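NalP translocator (Neisseria meningitidis, PDB 1UYN) forms, through its C-terminal translocator domain, a hydrophilic beta-barrel pore in the outer membrane that carries its secreted protease passenger to the bacterial cell surface. Local coordinates at residues G26-A31 with G67-V72; V32-D37 with L284-Y289; A19-M24 with G130-S135; H264-A269 with K293-H298; L36-T41 with G272-F277. All blocks are in the same frame, centred on the assembly; numbering follows the deposited sequence.

From the N terminus, helix 12-34 runs through the interior of the 12-stranded barrel, and three contacts join it to the wall. Contact 3 leaves the middle of the helix and closes a loop of 105 residues at strand 121-139; contact 1, about two turns further on, closes a shorter loop at strand 62-79 that lies wholly within it. Contact 2, from the end of the helix, reaches strand 281-292 and crosses both. Contact 5 shares Leu36 and Asp37 with contact 2 and joins the following loop to strand 265-278. Contact 4, between strands 265-278 and 295-307, crosses contacts 2 and 5, follows contacts 1 and 3 in series, and meets the helix through Asp23 and Arg27.

Contact 1 (G26-A31 with G67-V72); sequences GRRLKA and GSTQTV. With CXE (pentaethylene glycol monodecyl ether), chain B.
Arg28, on the helix inside the pore, reaches the barrel wall at Thr69 and grips its hydroxyl. The chain of Arg28 is extended from CG to NE, which carries the guanidinium edge-on to the threonine: OG1 lies in the guanidinium plane and receives the N-H of NE at 2.8 Å, nearly straight at 166°. A weak second bond from NH2 to the same OG1 measures 3.2 Å. Thr69 CG2 packs against NE and CD of Arg28, 3.4 Å from NE, which puts both branches of the threonine in the contact. This buried face contrasts with the outer side of the strand, where a detergent molecule lies along Gln70 and Val72: Gln70 CG lies 3.6 Å from C3 of the bound pentaethylene glycol monodecyl ether, and Val72 CB lies 3.5 Å from its C12. Inside the barrel, Gln25 takes up Arg28 NH1, and Phe110 of strand 100-117 packs against Arg28. Strand 62-79 itself runs between strands 43-57 and 82-97, bonded through Thr69 to Gln50 and through Gln70 to Met90.

Contact 2 (V32-D37 with L284-Y289); sequences VSDGLD and LARYSY
The carboxylate of Asp34 lies over a face of the Arg286 guanidinium, a charge pair in the pore of the autotransporter barrel between the end of the inner helix and strand 281-292. Its OD2 sits 3.1 Å above the guanidinium plane, over the centre, and 3.2 Å from NH2. The two flat groups are 27° from parallel. In this position no N-H points at the oxygen, so the salt bridge rests on charge alone. A bend at chi3 (108°) turns the end of the long Arg286 chain under the carboxylate. In the next shell Arg301 of strand 295-307 comes close to Arg286 and makes a long, weak ion pair with Asp34 OD2, so two arginines gather round one carboxylate. Arg286 is set in the wall by backbone bonding to Arg301, while Asp37, further along, is paired with Lys124 and Arg114 on other strands. Asp37 OD2 nevertheless stays 6.2 Å from Arg286 NH1, whereas Asp34 OD2 is 3.3 Å from Arg286 CZ.

Contact 3 (A19-M24 with G130-S135); sequences AAHADM and GRYKNS
His21 and Tyr132 account for most of the surface buried between the helix and strand 121-139. The tyrosine meets the imidazole first through its methylene: Tyr132 CB stands over one face of the His21 ring, 3.9 Å from the ring centroid and 21° off the normal, a CH-pi contact displaced toward NE2. The aromatic ring beyond it comes alongside at a slant, with planes 39° apart and centroids 4.9 Å apart; the nearest ring atoms are His21 CD2 and Tyr132 CD2 at 3.7 Å. His21 CG, anti to the backbone N (chi1 173°), sends the imidazole out from the helix to meet the strand. A water at the edge of the imidazole, in its plane, lies 3.1 Å from His21 NE2 and donates a weak hydrogen bond to the carbonyl O of Arg131, joining helix and strand by a polar route as well. The phenol end leads elsewhere, since Tyr132 OH is hydrogen-bonded to Gln186 on strand 172-192. Thr104 and Ser106 of strand 100-117 also touch His21. The arrangement is that of an autotransporter translocator domain, in which an N-terminal helix occupies the pore and packs against residues pointing inward from the beta-barrel wall.

Contact 4 (H264-A269 with K293-H298); sequences HTRLVA and KQYGNH. With SO4 (sulfate ion), chain C.
Arg266 lies flat on the ring of Tyr295, a stacked cation-pi pair that spans the strand 281-292 lying between their own strands in the antiparallel barrel. Arg266 CZ is 3.8 Å from the ring centroid and only 3° off its normal, and the planes are 19° apart; NH1, offset toward the hydroxyl side, comes within 3.5 Å of Tyr295 CZ. A bend at chi3 (57°) helps lay the guanidinium on the ring. The polar ends of both go to the inner helix: Asp23 makes a salt bridge with Arg266 NH1 and a hydrogen bond with Tyr295 OH, so one carboxylate ties the stack to the pore interior. Van der Waals packing makes up the more exposed part, where Lys293 CG approaches the imidazole of His264 obliquely, 3.6 Å from CD2. The third kind of interaction is with a sulfate, probably from the crystallisation liquor. One of its oxygens, O2, lies at the edge of the His264 ring, and another, O3, accepts a hydrogen bond from Thr265 N at 3.0 Å.

Contact 5 (L36-T41 with G272-F277); sequences LDHNGT and GADVEF
His38, in the loop after the inner helix, faces Asp274 on strand 265-278, and this single pair makes the contact. Its polar part is a close approach without good directionality: His38 ND1 and Asp274 OD2 are 2.9 Å apart, yet the angle is poor for a hydrogen bond. The imidazole and carboxylate planes stand 54° from each other, and OD2 approaches the ring obliquely. Van der Waals contact comes with it, for Asp274 OD2 also lies 3.4 Å from His38 CE1, while OD1 is 3.6 Å from the same carbon. Both carboxylate oxygens thus lie near ND1 and CE1, and the two side chains meet at about a right angle. Packing from outside the pair comes from Leu284, which touches Asp274, and from Arg44 of strand 43-57, which touches His38. Salt bridges lie nearby: Glu276 with Arg44, and Asp37 with Lys124 and Arg114. Any attraction between His38 and Asp274 would be electrostatic rather than directional, and could help hold the loop to the barrel wall if the imidazole is charged; the carboxylate would tend to favour a protonated ring, with the neighbouring Arg44 acting against it.

Contact 1 (G26-A31 with G67-V72)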
# COMPACT_ATOMS: atom_id res chain seq x y z
N GLY A 26 2.55 -0.63 -0.24
CA GLY A 26 2.59 -0.92 1.18
C GLY A 26 1.26 -0.60 1.85
O GLY A 26 0.87 -1.24 2.85
N ARG A 27 0.58 0.43 1.37
CA ARG A 27 -0.70 0.76 1.96
C ARG A 27 -1.75 -0.23 1.47
O ARG A 27 -2.64 -0.61 2.25
CB ARG A 27 -1.11 2.19 1.67
CG ARG A 27 -0.20 3.23 2.33
CD ARG A 27 -0.70 4.62 2.09
NE ARG A 27 -0.30 5.03 0.77
CZ ARG A 27 0.91 5.46 0.49
NH1 ARG A 27 1.83 5.54 1.46
NH2 ARG A 27 1.22 5.83 -0.75
N ARG A 28 -1.64 -0.66 0.21
CA ARG A 28 -2.59 -1.65 -0.29
C ARG A 28 -2.55 -2.89 0.58
O ARG A 28 -3.59 -3.46 0.89
CB ARG A 28 -2.32 -2.05 -1.75
CG ARG A 28 -2.54 -0.90 -2.68
CD ARG A 28 -2.22 -1.18 -4.11
NE ARG A 28 -2.32 0.04 -4.94
CZ ARG A 28 -1.30 0.63 -5.55
NH1 ARG A 28 -0.04 0.16 -5.44
NH2 ARG A 28 -1.52 1.71 -6.28
N LEU A 29 -1.35 -3.30 0.97
CA LEU A 29 -1.19 -4.45 1.84
C LEU A 29 -1.78 -4.18 3.26
O LEU A 29 -2.37 -5.06 3.89
CB LEU A 29 0.29 -4.82 1.94
CG LEU A 29 0.52 -6.17 2.62
CD1 LEU A 29 0.11 -7.35 1.72
CD2 LEU A 29 1.92 -6.32 3.10
N LYS A 30 -1.60 -2.95 3.75
CA LYS A 30 -2.14 -2.56 5.05
C LYS A 30 -3.63 -2.82 5.05
O LYS A 30 -4.17 -3.34 6.01
CB LYS A 30 -1.89 -1.06 5.33
CG LYS A 30 -0.95 -0.72 6.52
CD LYS A 30 -0.10 0.64 6.24
CE LYS A 30 1.43 0.39 6.05
NZ LYS A 30 2.11 1.26 4.97
N ALA A 31 -4.28 -2.47 3.96
CA ALA A 31 -5.73 -2.52 3.85
C ALA A 31 -6.30 -3.96 3.93
O ALA A 31 -7.34 -4.24 4.53
CB ALA A 31 -6.15 -1.82 2.54
N GLY A 67 -3.00 8.35 -6.94
CA GLY A 67 -3.23 6.94 -7.13
C GLY A 67 -4.62 6.53 -6.75
O GLY A 67 -5.17 7.00 -5.80
N SER A 68 -5.14 5.58 -7.51
CA SER A 68 -6.41 4.96 -7.28
C SER A 68 -6.32 3.45 -7.40
O SER A 68 -5.81 2.94 -8.37
CB SER A 68 -7.35 5.46 -8.36
OG SER A 68 -8.67 5.06 -8.08
N THR A 69 -6.89 2.73 -6.46
CA THR A 69 -6.83 1.27 -6.46
C THR A 69 -8.19 0.71 -6.17
O THR A 69 -8.73 1.01 -5.13
CB THR A 69 -5.89 0.80 -5.35
OG1 THR A 69 -4.62 1.44 -5.50
CG2 THR A 69 -5.59 -0.72 -5.49
N GLN A 70 -8.75 -0.09 -7.08
CA GLN A 70 -9.96 -0.86 -6.78
C GLN A 70 -9.56 -2.26 -6.36
O GLN A 70 -8.69 -2.86 -6.97
CB GLN A 70 -10.93 -0.95 -7.94
CG GLN A 70 -11.04 0.33 -8.79
CD GLN A 70 -11.31 1.56 -7.99
OE1 GLN A 70 -12.37 1.68 -7.38
NE2 GLN A 70 -10.36 2.48 -7.99
N THR A 71 -10.17 -2.74 -5.29
CA THR A 71 -9.92 -4.07 -4.80
C THR A 71 -11.22 -4.77 -4.54
O THR A 71 -12.16 -4.17 -4.04
CB THR A 71 -9.10 -4.01 -3.48
OG1 THR A 71 -9.77 -3.17 -2.52
CG2 THR A 71 -7.74 -3.34 -3.73
N VAL A 72 -11.26 -6.04 -4.89
CA VAL A 72 -12.29 -6.95 -4.41
C VAL A 72 -11.59 -8.02 -3.61
O VAL A 72 -10.47 -8.40 -3.93
CB VAL A 72 -13.09 -7.53 -5.55
CG1 VAL A 72 -14.04 -8.58 -5.05
CG2 VAL A 72 -13.88 -6.46 -6.22
C1 CXE B . -8.56 1.12 -11.61
C2 CXE B . -9.69 0.42 -12.34
C3 CXE B . -9.85 -1.05 -11.95
C4 CXE B . -11.29 -1.56 -12.09
C5 CXE B . -11.38 -3.06 -11.83
C6 CXE B . -11.91 -3.48 -10.44
C7 CXE B . -10.98 -4.46 -9.69
C8 CXE B . -11.68 -5.75 -9.26
C9 CXE B . -10.83 -7.04 -9.28
C10 CXE B . -11.58 -8.21 -9.97
O11 CXE B . -11.46 -9.48 -9.33
C12 CXE B . -12.39 -9.63 -8.26
C13 CXE B . -12.23 -10.96 -7.50
O14 CXE B . -11.26 -11.00 -6.41
C15 CXE B . -11.58 -12.01 -5.42
C16 CXE B . -10.41 -12.52 -4.57
O17 CXE B . -10.08 -13.89 -4.84
C18 CXE B . -10.71 -14.86 -4.01
C19 CXE B . -10.20 -16.27 -4.34
O20 CXE B . -10.89 -17.29 -3.59
C21 CXE B . -10.17 -18.53 -3.57
C22 CXE B . -11.09 -19.75 -3.57
O23 CXE B . -11.18 -20.30 -2.26
C24 CXE B . -10.64 -21.61 -2.05
C25 CXE B . -10.83 -22.08 -0.60
O26 CXE B . -9.63 -21.93 0.16

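Contact 2 (V32-D37 with L284-Y289)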
# COMPACT_ATOMS: atom_id res chain seq x y z
N VAL A 32 -5.59 -4.87 3.30
CA VAL A 32 -5.93 -6.27 3.34
C VAL A 32 -5.68 -6.84 4.75
O VAL A 32 -6.41 -7.72 5.22
CB VAL A 32 -5.05 -7.00 2.28
CG1 VAL A 32 -5.16 -8.54 2.36
CG2 VAL A 32 -5.43 -6.51 0.91
N SER A 33 -4.62 -6.37 5.40
CA SER A 33 -4.29 -6.78 6.77
C SER A 33 -5.27 -6.20 7.77
O SER A 33 -5.53 -6.79 8.79
CB SER A 33 -2.86 -6.34 7.16
OG SER A 33 -2.64 -6.45 8.55
N ASP A 34 -5.80 -5.03 7.50
CA ASP A 34 -6.81 -4.45 8.37
C ASP A 34 -8.09 -5.32 8.27
O ASP A 34 -8.74 -5.57 9.29
CB ASP A 34 -7.02 -2.95 8.03
CG ASP A 34 -5.76 -2.08 8.41
OD1 ASP A 34 -4.89 -2.61 9.17
OD2 ASP A 34 -5.53 -0.88 7.99
N GLY A 35 -8.36 -5.84 7.07
CA GLY A 35 -9.47 -6.71 6.80
C GLY A 35 -9.51 -8.02 7.53
O GLY A 35 -10.54 -8.71 7.53
N LEU A 36 -8.38 -8.39 8.11
CA LEU A 36 -8.28 -9.56 8.99
C LEU A 36 -8.86 -9.32 10.38
O LEU A 36 -9.27 -10.27 11.04
CB LEU A 36 -6.83 -10.00 9.12
CG LEU A 36 -6.20 -10.61 7.87
CD1 LEU A 36 -4.71 -10.64 8.02
CD2 LEU A 36 -6.72 -12.01 7.56
N ASP A 37 -8.90 -8.06 10.81
CA ASP A 37 -9.32 -7.70 12.17
C ASP A 37 -10.86 -7.67 12.31
O ASP A 37 -11.42 -8.13 13.30
CB ASP A 37 -8.74 -6.33 12.59
CG ASP A 37 -7.26 -6.18 12.24
OD1 ASP A 37 -6.57 -7.22 12.17
OD2 ASP A 37 -6.71 -5.07 12.00
N LEU A 284 -17.44 1.29 5.16
CA LEU A 284 -16.08 1.43 5.62
C LEU A 284 -15.51 2.75 5.16
O LEU A 284 -15.60 3.06 4.00
CB LEU A 284 -15.27 0.31 5.01
CG LEU A 284 -14.08 -0.05 5.86
CD1 LEU A 284 -14.49 -1.15 6.80
CD2 LEU A 284 -12.93 -0.44 5.01
N ALA A 285 -14.91 3.51 6.06
CA ALA A 285 -14.24 4.77 5.72
C ALA A 285 -12.90 4.87 6.47
O ALA A 285 -12.84 4.76 7.67
CB ALA A 285 -15.15 5.94 6.07
N ARG A 286 -11.82 5.10 5.76
CA ARG A 286 -10.54 5.30 6.40
C ARG A 286 -9.84 6.47 5.76
O ARG A 286 -9.86 6.58 4.57
CB ARG A 286 -9.71 4.05 6.25
CG ARG A 286 -9.77 3.17 7.47
CD ARG A 286 -8.91 1.98 7.37
NE ARG A 286 -7.72 2.04 8.22
CZ ARG A 286 -7.55 1.30 9.32
NH1 ARG A 286 -8.51 0.48 9.76
NH2 ARG A 286 -6.42 1.40 10.03
N TYR A 287 -9.27 7.36 6.55
CA TYR A 287 -8.36 8.35 6.04
C TYR A 287 -7.10 8.32 6.89
O TYR A 287 -7.15 8.05 8.08
CB TYR A 287 -8.99 9.75 6.06
CG TYR A 287 -7.94 10.80 5.80
CD1 TYR A 287 -7.55 11.11 4.49
CD2 TYR A 287 -7.26 11.41 6.87
CE1 TYR A 287 -6.55 12.03 4.25
CE2 TYR A 287 -6.26 12.33 6.64
CZ TYR A 287 -5.91 12.65 5.33
OH TYR A 287 -4.93 13.58 5.11
N SER A 288 -5.98 8.64 6.27
CA SER A 288 -4.63 8.47 6.81
C SER A 288 -3.69 9.54 6.21
O SER A 288 -3.74 9.82 5.01
CB SER A 288 -4.10 7.10 6.38
OG SER A 288 -3.25 6.58 7.39
N TYR A 289 -2.83 10.12 7.04
CA TYR A 289 -1.73 10.94 6.54
C TYR A 289 -0.38 10.37 6.95
O TYR A 289 -0.15 10.20 8.14
CB TYR A 289 -1.86 12.34 7.14
CG TYR A 289 -0.75 13.23 6.68
CD1 TYR A 289 -0.71 13.69 5.35
CD2 TYR A 289 0.28 13.58 7.54
CE1 TYR A 289 0.32 14.51 4.89
CE2 TYR A 289 1.34 14.40 7.10
CZ TYR A 289 1.34 14.86 5.78
OH TYR A 289 2.36 15.67 5.37

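Contact 3 (A19-M24 with G130-S135)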
# COMPACT_ATOMS: atom_id res chain seq x y z
N ALA A 19 9.55 3.79 -7.14
CA ALA A 19 9.44 4.10 -5.70
C ALA A 19 8.00 4.48 -5.28
O ALA A 19 7.52 4.04 -4.23
CB ALA A 19 10.38 5.25 -5.35
N ALA A 20 7.35 5.32 -6.09
CA ALA A 20 5.97 5.74 -5.83
C ALA A 20 5.00 4.57 -5.83
O ALA A 20 4.07 4.55 -5.05
CB ALA A 20 5.52 6.79 -6.83
N HIS A 21 5.23 3.60 -6.70
CA HIS A 21 4.40 2.40 -6.77
C HIS A 21 4.58 1.49 -5.54
O HIS A 21 3.59 1.09 -4.91
CB HIS A 21 4.70 1.59 -8.04
CG HIS A 21 4.00 0.27 -8.06
ND1 HIS A 21 2.64 0.16 -8.17
CD2 HIS A 21 4.47 -0.99 -7.92
CE1 HIS A 21 2.29 -1.11 -8.13
NE2 HIS A 21 3.39 -1.83 -7.98
N ALA A 22 5.83 1.15 -5.22
CA ALA A 22 6.14 0.40 -3.98
C ALA A 22 5.52 0.98 -2.72
O ALA A 22 5.12 0.25 -1.79
CB ALA A 22 7.67 0.29 -3.78
N ASP A 23 5.49 2.30 -2.67
CA ASP A 23 5.05 3.04 -1.49
C ASP A 23 3.54 2.89 -1.41
O ASP A 23 2.99 2.60 -0.36
CB ASP A 23 5.45 4.48 -1.65
CG ASP A 23 5.15 5.31 -0.45
OD1 ASP A 23 5.86 5.17 0.55
OD2 ASP A 23 4.27 6.17 -0.44
N MET A 24 2.87 3.03 -2.55
CA MET A 24 1.44 2.80 -2.63
C MET A 24 1.07 1.39 -2.28
O MET A 24 0.08 1.18 -1.61
CB MET A 24 0.87 3.15 -4.00
CG MET A 24 0.24 4.54 -4.03
SD MET A 24 0.07 5.23 -5.65
CE MET A 24 0.47 6.90 -5.31
N GLY A 130 2.44 -8.65 -7.17
CA GLY A 130 1.88 -7.86 -8.23
C GLY A 130 2.84 -7.58 -9.36
O GLY A 130 4.06 -7.69 -9.22
N ARG A 131 2.25 -7.20 -10.47
CA ARG A 131 2.96 -6.78 -11.62
C ARG A 131 2.67 -5.31 -11.82
O ARG A 131 1.66 -4.81 -11.40
CB ARG A 131 2.49 -7.57 -12.82
CG ARG A 131 2.63 -9.06 -12.66
CD ARG A 131 4.02 -9.56 -12.99
NE ARG A 131 4.04 -10.07 -14.35
CZ ARG A 131 4.90 -9.68 -15.28
NH1 ARG A 131 5.86 -8.78 -15.02
NH2 ARG A 131 4.79 -10.19 -16.51
N TYR A 132 3.61 -4.61 -12.43
CA TYR A 132 3.38 -3.20 -12.71
C TYR A 132 3.92 -2.82 -14.07
O TYR A 132 4.79 -3.47 -14.61
CB TYR A 132 3.89 -2.31 -11.56
CG TYR A 132 5.38 -2.21 -11.42
CD1 TYR A 132 6.10 -1.30 -12.16
CD2 TYR A 132 6.07 -3.02 -10.54
CE1 TYR A 132 7.45 -1.20 -12.04
CE2 TYR A 132 7.44 -2.94 -10.43
CZ TYR A 132 8.13 -2.01 -11.18
OH TYR A 132 9.51 -1.90 -11.08
N LYS A 133 3.32 -1.79 -14.65
CA LYS A 133 3.80 -1.22 -15.88
C LYS A 133 3.89 0.29 -15.69
O LYS A 133 2.92 0.92 -15.36
CB LYS A 133 2.85 -1.55 -17.04
CG LYS A 133 3.46 -1.18 -18.40
CD LYS A 133 2.66 -1.74 -19.60
CE LYS A 133 1.98 -0.60 -20.43
NZ LYS A 133 2.43 -0.53 -21.88
N ASN A 134 5.06 0.85 -15.92
CA ASN A 134 5.28 2.29 -15.83
C ASN A 134 5.45 2.82 -17.23
O ASN A 134 6.29 2.34 -18.00
CB ASN A 134 6.58 2.59 -15.03
CG ASN A 134 6.45 2.29 -13.55
OD1 ASN A 134 5.35 2.04 -13.04
ND2 ASN A 134 7.57 2.27 -12.86
N SER A 135 4.62 3.79 -17.58
CA SER A 135 4.76 4.52 -18.83
C SER A 135 5.31 5.87 -18.49
O SER A 135 4.77 6.56 -17.70
CB SER A 135 3.43 4.68 -19.49
OG SER A 135 3.11 3.46 -20.08
O HOH W 1 2.31 -4.68 -8.52

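Contact 4 (H264-A269 with K293-H298)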
# COMPACT_ATOMS: atom_id res chain seq x y z
N HIS A 264 14.09 7.38 5.99
CA HIS A 264 13.58 8.19 7.10
C HIS A 264 12.42 7.51 7.70
O HIS A 264 11.76 6.73 7.03
CB HIS A 264 13.19 9.61 6.64
CG HIS A 264 14.35 10.44 6.20
ND1 HIS A 264 15.05 10.18 5.03
CD2 HIS A 264 14.95 11.52 6.76
CE1 HIS A 264 16.03 11.06 4.90
NE2 HIS A 264 15.98 11.89 5.93
N THR A 265 12.21 7.78 8.99
CA THR A 265 11.03 7.32 9.73
C THR A 265 9.83 8.15 9.31
O THR A 265 9.90 9.36 9.38
CB THR A 265 11.28 7.55 11.23
OG1 THR A 265 12.28 6.64 11.69
CG2 THR A 265 10.10 7.17 12.10
N ARG A 266 8.74 7.53 8.85
CA ARG A 266 7.45 8.28 8.84
C ARG A 266 6.46 8.00 9.93
O ARG A 266 6.35 6.90 10.37
CB ARG A 266 6.69 8.16 7.54
CG ARG A 266 6.41 6.84 7.06
CD ARG A 266 6.35 6.87 5.62
NE ARG A 266 7.60 7.40 5.04
CZ ARG A 266 7.92 7.22 3.77
NH1 ARG A 266 7.11 6.50 2.96
NH2 ARG A 266 9.05 7.74 3.31
N LEU A 267 5.79 9.05 10.36
CA LEU A 267 4.67 9.00 11.28
C LEU A 267 3.43 8.98 10.41
O LEU A 267 3.34 9.73 9.47
CB LEU A 267 4.64 10.27 12.14
CG LEU A 267 5.96 10.68 12.83
CD1 LEU A 267 5.78 11.82 13.88
CD2 LEU A 267 6.64 9.46 13.50
N VAL A 268 2.50 8.11 10.74
CA VAL A 268 1.22 8.09 10.08
C VAL A 268 0.13 8.22 11.12
O VAL A 268 0.10 7.43 12.04
CB VAL A 268 0.96 6.74 9.40
CG1 VAL A 268 -0.42 6.75 8.73
CG2 VAL A 268 2.08 6.42 8.41
N ALA A 269 -0.76 9.19 10.96
CA ALA A 269 -1.98 9.28 11.78
C ALA A 269 -3.19 9.01 10.88
O ALA A 269 -3.11 9.20 9.67
CB ALA A 269 -2.09 10.64 12.45
N LYS A 293 10.22 14.21 6.85
CA LYS A 293 10.82 15.35 6.16
C LYS A 293 10.83 14.93 4.70
O LYS A 293 11.14 13.78 4.35
CB LYS A 293 12.23 15.68 6.69
CG LYS A 293 13.38 14.76 6.20
CD LYS A 293 14.75 15.43 6.43
CE LYS A 293 15.30 16.14 5.16
NZ LYS A 293 16.20 17.29 5.54
N GLN A 294 10.40 15.87 3.86
CA GLN A 294 10.32 15.72 2.41
C GLN A 294 9.37 14.63 1.95
O GLN A 294 9.47 14.13 0.82
CB GLN A 294 11.72 15.52 1.84
CG GLN A 294 12.50 16.84 1.63
CD GLN A 294 13.81 16.58 0.93
OE1 GLN A 294 14.26 17.38 0.08
NE2 GLN A 294 14.43 15.43 1.25
N TYR A 295 8.43 14.26 2.80
CA TYR A 295 7.42 13.29 2.35
C TYR A 295 6.11 13.60 3.03
O TYR A 295 6.07 13.94 4.19
CB TYR A 295 7.89 11.82 2.59
CG TYR A 295 6.86 10.76 2.22
CD1 TYR A 295 5.74 10.55 3.02
CD2 TYR A 295 7.01 9.97 1.10
CE1 TYR A 295 4.82 9.62 2.72
CE2 TYR A 295 6.05 9.01 0.75
CZ TYR A 295 4.96 8.85 1.58
OH TYR A 295 3.98 7.92 1.31
N GLY A 296 5.04 13.50 2.26
CA GLY A 296 3.70 13.66 2.79
C GLY A 296 2.71 13.00 1.86
O GLY A 296 2.71 13.28 0.69
N ASN A 297 1.85 12.14 2.38
CA ASN A 297 0.89 11.42 1.58
C ASN A 297 -0.45 11.38 2.25
O ASN A 297 -0.52 10.98 3.37
CB ASN A 297 1.36 9.98 1.36
CG ASN A 297 0.55 9.28 0.27
OD1 ASN A 297 0.71 9.58 -0.94
ND2 ASN A 297 -0.34 8.36 0.69
N HIS A 298 -1.50 11.78 1.56
CA HIS A 298 -2.88 11.54 2.00
C HIS A 298 -3.35 10.21 1.43
O HIS A 298 -3.29 10.00 0.27
CB HIS A 298 -3.83 12.65 1.51
CG HIS A 298 -3.37 14.03 1.85
ND1 HIS A 298 -2.34 14.64 1.18
CD2 HIS A 298 -3.81 14.92 2.76
CE1 HIS A 298 -2.14 15.84 1.68
NE2 HIS A 298 -3.02 16.04 2.64
S SO4 C . 14.96 10.88 10.34
O1 SO4 C . 16.18 10.14 9.89
O2 SO4 C . 15.05 12.25 9.82
O3 SO4 C . 13.73 10.19 9.95
O4 SO4 C . 14.86 10.94 11.81

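Contact 5 (L36-T41 with G272-F277)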
# COMPACT_ATOMS: atom_id res chain seq x y z
N LEU A 36 -8.38 -8.39 8.11
CA LEU A 36 -8.28 -9.56 8.99
C LEU A 36 -8.86 -9.32 10.38
O LEU A 36 -9.27 -10.27 11.04
CB LEU A 36 -6.83 -10.00 9.12
CG LEU A 36 -6.20 -10.61 7.87
CD1 LEU A 36 -4.71 -10.64 8.02
CD2 LEU A 36 -6.72 -12.01 7.56
N ASP A 37 -8.90 -8.06 10.81
CA ASP A 37 -9.32 -7.70 12.17
C ASP A 37 -10.86 -7.67 12.31
O ASP A 37 -11.42 -8.13 13.30
CB ASP A 37 -8.74 -6.33 12.59
CG ASP A 37 -7.26 -6.18 12.24
OD1 ASP A 37 -6.57 -7.22 12.17
OD2 ASP A 37 -6.71 -5.07 12.00
N HIS A 38 -11.53 -7.14 11.29
CA HIS A 38 -12.96 -6.83 11.36
C HIS A 38 -13.79 -8.05 11.66
O HIS A 38 -14.79 -7.97 12.36
CB HIS A 38 -13.42 -6.18 10.03
CG HIS A 38 -12.52 -5.07 9.56
ND1 HIS A 38 -12.46 -3.84 10.18
CD2 HIS A 38 -11.58 -5.05 8.59
CE1 HIS A 38 -11.54 -3.09 9.59
NE2 HIS A 38 -10.99 -3.80 8.62
N ASN A 39 -13.34 -9.19 11.14
CA ASN A 39 -14.18 -10.38 11.04
C ASN A 39 -14.75 -10.85 12.37
O ASN A 39 -14.03 -10.96 13.37
CB ASN A 39 -13.43 -11.52 10.31
CG ASN A 39 -13.98 -11.78 8.91
OD1 ASN A 39 -14.80 -12.70 8.71
ND2 ASN A 39 -13.58 -10.94 7.95
N GLY A 40 -16.07 -11.07 12.35
CA GLY A 40 -16.84 -11.75 13.38
C GLY A 40 -17.20 -13.10 12.78
O GLY A 40 -16.32 -13.82 12.37
N THR A 41 -18.48 -13.46 12.74
CA THR A 41 -18.91 -14.72 12.09
C THR A 41 -18.31 -15.45 10.86
O THR A 41 -17.31 -16.15 10.97
CB THR A 41 -20.32 -15.21 12.49
N GLY A 272 -10.92 6.26 11.15
CA GLY A 272 -11.75 5.26 10.52
C GLY A 272 -13.10 5.07 11.13
O GLY A 272 -13.42 5.64 12.15
N ALA A 273 -13.90 4.24 10.47
CA ALA A 273 -15.23 3.90 10.91
C ALA A 273 -15.71 2.73 10.06
O ALA A 273 -15.73 2.86 8.84
CB ALA A 273 -16.14 5.11 10.72
N ASP A 274 -16.02 1.59 10.70
CA ASP A 274 -16.85 0.51 10.10
C ASP A 274 -18.32 0.75 10.49
O ASP A 274 -18.58 1.02 11.65
CB ASP A 274 -16.53 -0.90 10.67
CG ASP A 274 -15.10 -1.42 10.37
OD1 ASP A 274 -14.11 -1.03 11.06
OD2 ASP A 274 -14.88 -2.31 9.51
N VAL A 275 -19.28 0.61 9.58
CA VAL A 275 -20.69 0.60 9.98
C VAL A 275 -21.46 -0.61 9.42
O VAL A 275 -21.32 -0.92 8.25
CB VAL A 275 -21.42 1.95 9.62
CG1 VAL A 275 -20.51 3.15 9.87
CG2 VAL A 275 -21.93 1.98 8.19
N GLU A 276 -22.26 -1.28 10.25
CA GLU A 276 -23.22 -2.33 9.80
C GLU A 276 -24.53 -1.69 9.36
O GLU A 276 -25.26 -1.19 10.20
CB GLU A 276 -23.51 -3.33 10.93
CG GLU A 276 -22.31 -4.16 11.41
CD GLU A 276 -21.81 -5.18 10.38
OE1 GLU A 276 -22.62 -5.67 9.54
OE2 GLU A 276 -20.60 -5.49 10.40
N PHE A 277 -24.83 -1.71 8.05
CA PHE A 277 -26.08 -1.14 7.49
C PHE A 277 -27.31 -2.01 7.68
O PHE A 277 -28.44 -1.52 7.64
CB PHE A 277 -25.96 -0.86 5.99
CG PHE A 277 -25.04 0.27 5.67
CD1 PHE A 277 -25.21 1.51 6.26
CD2 PHE A 277 -23.97 0.08 4.79
CE1 PHE A 277 -24.34 2.55 5.98
CE2 PHE A 277 -23.09 1.12 4.51
CZ PHE A 277 -23.28 2.35 5.11